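Long-range contact in cell shape determining protein MreC (Streptococcus pneumoniae, PDB 2QF5), which takes part in forming and maintaining cell shape, probably within the elongasome that synthesizes peripheral peptidoglycan: residues Thr6-Ala11 against Val160-Gly165. Sequence-based numbering, arbitrary orientation.
Sequences TKTLAA and VIELVG
K7, L9 and A11 pair with G165, L163 and I161 in an antiparallel β-ladder that closes one of the two six-stranded barrels in this probably extracellular part of MreC, joining its first strand to its last. The evidence is twofold: the short segment axes run at 163° and approach to 4.5 Å, and each of the three pairs exchanges two backbone hydrogen bonds. K7 N donates to G165 O over 2.9 Å; in the middle L163 N reaches L9 O at 2.7 Å, whereas the return bond from L9 N to L163 O is weak, bent to 123° at the hydrogen. T8-V164 and A10-E162 are non-hydrogen-bonded pairs; E162 and V164 bond through their backbones to I42 and L40 of strand 40-43 instead. L9, A11, I161 and L163 share one face of the sheet, where L9 CB meets L163 CB at 4.0 Å; the buried I161 and L163 pack on L27 of strand 24-27, and on I48 and V51 of strand 46-54 respectively, toward the barrel interior. On the same face, K7 starts with CG between its backbone N and carbonyl carbon (chi1 51°), which lays CG against G165 O, and its extended chain carries NZ to a hydrogen bond with S36 OG. On the other face V164 turns CG2 anti to its backbone N, and this one methyl meets two threonine methyls, T6 CG2 and T8 CG2, each at 3.7 Å.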
ATOM      1  N   THR A   6      -5.760   7.261  15.308  1.00 29.22           N
ATOM      2  CA  THR A   6      -4.676   6.455  14.741  1.00 29.02           C
ATOM      3  C   THR A   6      -3.789   5.727  15.766  1.00 28.72           C
ATOM      4  O   THR A   6      -3.335   6.324  16.732  1.00 28.58           O
ATOM      5  CB  THR A   6      -3.789   7.339  13.814  1.00 29.14           C
ATOM      6  OG1 THR A   6      -4.371   7.389  12.502  1.00 29.34           O
ATOM      7  CG2 THR A   6      -2.397   6.787  13.695  1.00 29.27           C
ATOM      8  N   LYS A   7      -3.540   4.436  15.519  1.00 28.41           N
ATOM      9  CA  LYS A   7      -2.546   3.654  16.271  1.00 28.09           C
ATOM     10  C   LYS A   7      -1.340   3.345  15.396  1.00 27.75           C
ATOM     11  O   LYS A   7      -1.465   2.823  14.294  1.00 27.53           O
ATOM     12  CB  LYS A   7      -3.129   2.367  16.871  1.00 28.29           C
ATOM     13  CG  LYS A   7      -3.895   1.458  15.930  1.00 28.12           C
ATOM     14  CD  LYS A   7      -4.818   0.505  16.715  1.00 28.12           C
ATOM     15  CE  LYS A   7      -5.523  -0.489  15.782  1.00 27.59           C
ATOM     16  NZ  LYS A   7      -6.231  -1.563  16.526  1.00 27.63           N
ATOM     17  N   THR A   8      -0.170   3.695  15.901  1.00 27.43           N
ATOM     18  CA  THR A   8       1.061   3.522  15.173  1.00 27.46           C
ATOM     19  C   THR A   8       2.054   2.687  16.012  1.00 27.13           C
ATOM     20  O   THR A   8       1.945   2.615  17.212  1.00 27.23           O
ATOM     21  CB  THR A   8       1.634   4.892  14.736  1.00 27.37           C
ATOM     22  OG1 THR A   8       2.020   5.648  15.875  1.00 27.88           O
ATOM     23  CG2 THR A   8       0.609   5.691  13.949  1.00 26.25           C
ATOM     24  N   LEU A   9       2.985   2.033  15.329  1.00 27.50           N
ATOM     25  CA  LEU A   9       3.817   0.968  15.867  1.00 27.22           C
ATOM     26  C   LEU A   9       5.016   0.916  14.935  1.00 26.86           C
ATOM     27  O   LEU A   9       4.847   0.966  13.735  1.00 27.17           O
ATOM     28  CB  LEU A   9       3.030  -0.360  15.790  1.00 27.84           C
ATOM     29  CG  LEU A   9       3.304  -1.571  16.685  1.00 27.77           C
ATOM     30  CD1 LEU A   9       2.246  -2.610  16.409  1.00 29.34           C
ATOM     31  CD2 LEU A   9       4.661  -2.194  16.490  1.00 29.19           C
ATOM     32  N   ALA A  10       6.225   0.838  15.468  1.00 26.90           N
ATOM     33  CA  ALA A  10       7.412   0.620  14.652  1.00 26.19           C
ATOM     34  C   ALA A  10       7.843  -0.815  14.901  1.00 26.10           C
ATOM     35  O   ALA A  10       7.713  -1.325  16.029  1.00 25.50           O
ATOM     36  CB  ALA A  10       8.527   1.602  15.023  1.00 26.35           C
ATOM     37  N   ALA A  11       8.319  -1.473  13.846  1.00 25.57           N
ATOM     38  CA  ALA A  11       8.826  -2.844  13.941  1.00 25.45           C
ATOM     39  C   ALA A  11       9.933  -3.099  12.907  1.00 25.05           C
ATOM     40  O   ALA A  11      10.042  -2.410  11.894  1.00 25.55           O
ATOM     41  CB  ALA A  11       7.671  -3.863  13.790  1.00 24.19           C
ATOM     42  N   VAL A 160      12.911  -1.455   8.372  1.00 27.14           N
ATOM     43  CA  VAL A 160      12.125  -0.907   9.472  1.00 26.93           C
ATOM     44  C   VAL A 160      10.782  -0.452   8.897  1.00 26.54           C
ATOM     45  O   VAL A 160      10.751   0.262   7.915  1.00 25.97           O
ATOM     46  CB  VAL A 160      12.845   0.284  10.131  1.00 26.70           C
ATOM     47  CG1 VAL A 160      12.003   0.859  11.263  1.00 29.50           C
ATOM     48  CG2 VAL A 160      14.211  -0.131  10.661  1.00 27.38           C
ATOM     49  N   ILE A 161       9.680  -0.912   9.480  1.00 26.67           N
ATOM     50  CA  ILE A 161       8.337  -0.532   9.012  1.00 26.39           C
ATOM     51  C   ILE A 161       7.570   0.194  10.101  1.00 25.93           C
ATOM     52  O   ILE A 161       7.678  -0.161  11.263  1.00 24.68           O
ATOM     53  CB  ILE A 161       7.517  -1.751   8.575  1.00 26.68           C
ATOM     54  CG1 ILE A 161       7.930  -2.214   7.179  1.00 27.85           C
ATOM     55  CG2 ILE A 161       5.997  -1.452   8.563  1.00 26.48           C
ATOM     56  CD1 ILE A 161       7.409  -3.607   6.855  1.00 26.97           C
ATOM     57  N   GLU A 162       6.812   1.217   9.704  1.00 25.84           N
ATOM     58  CA  GLU A 162       5.808   1.828  10.568  1.00 26.01           C
ATOM     59  C   GLU A 162       4.441   1.175  10.265  1.00 25.29           C
ATOM     60  O   GLU A 162       3.905   1.287   9.155  1.00 24.53           O
ATOM     61  CB  GLU A 162       5.764   3.356  10.375  1.00 25.98           C
ATOM     62  CG  GLU A 162       4.492   4.034  10.920  1.00 26.89           C
ATOM     63  CD  GLU A 162       4.266   5.478  10.409  1.00 28.33           C
ATOM     64  OE1 GLU A 162       5.240   6.155   9.981  1.00 32.59           O
ATOM     65  OE2 GLU A 162       3.087   5.934  10.446  1.00 33.85           O
ATOM     66  N   LEU A 163       3.886   0.477  11.250  1.00 24.89           N
ATOM     67  CA  LEU A 163       2.536  -0.050  11.130  1.00 25.03           C
ATOM     68  C   LEU A 163       1.546   1.024  11.592  1.00 25.11           C
ATOM     69  O   LEU A 163       1.715   1.624  12.663  1.00 25.34           O
ATOM     70  CB  LEU A 163       2.371  -1.335  11.937  1.00 24.55           C
ATOM     71  CG  LEU A 163       3.148  -2.562  11.452  1.00 24.15           C
ATOM     72  CD1 LEU A 163       2.845  -3.741  12.386  1.00 22.47           C
ATOM     73  CD2 LEU A 163       2.796  -2.879   9.996  1.00 20.27           C
ATOM     74  N   VAL A 164       0.531   1.280  10.774  1.00 25.28           N
ATOM     75  CA  VAL A 164      -0.484   2.293  11.090  1.00 25.47           C
ATOM     76  C   VAL A 164      -1.899   1.777  10.809  1.00 25.28           C
ATOM     77  O   VAL A 164      -2.171   1.180   9.776  1.00 25.05           O
ATOM     78  CB  VAL A 164      -0.255   3.606  10.323  1.00 25.30           C
ATOM     79  CG1 VAL A 164      -0.525   3.406   8.866  1.00 27.03           C
ATOM     80  CG2 VAL A 164      -1.170   4.711  10.876  1.00 25.97           C
ATOM     81  N   GLY A 165      -2.798   2.016  11.751  1.00 26.02           N
ATOM     82  CA  GLY A 165      -4.157   1.535  11.637  1.00 26.43           C
ATOM     83  C   GLY A 165      -5.097   2.484  12.310  1.00 27.42           C
ATOM     84  O   GLY A 165      -4.679   3.351  13.073  1.00 26.79           O
TER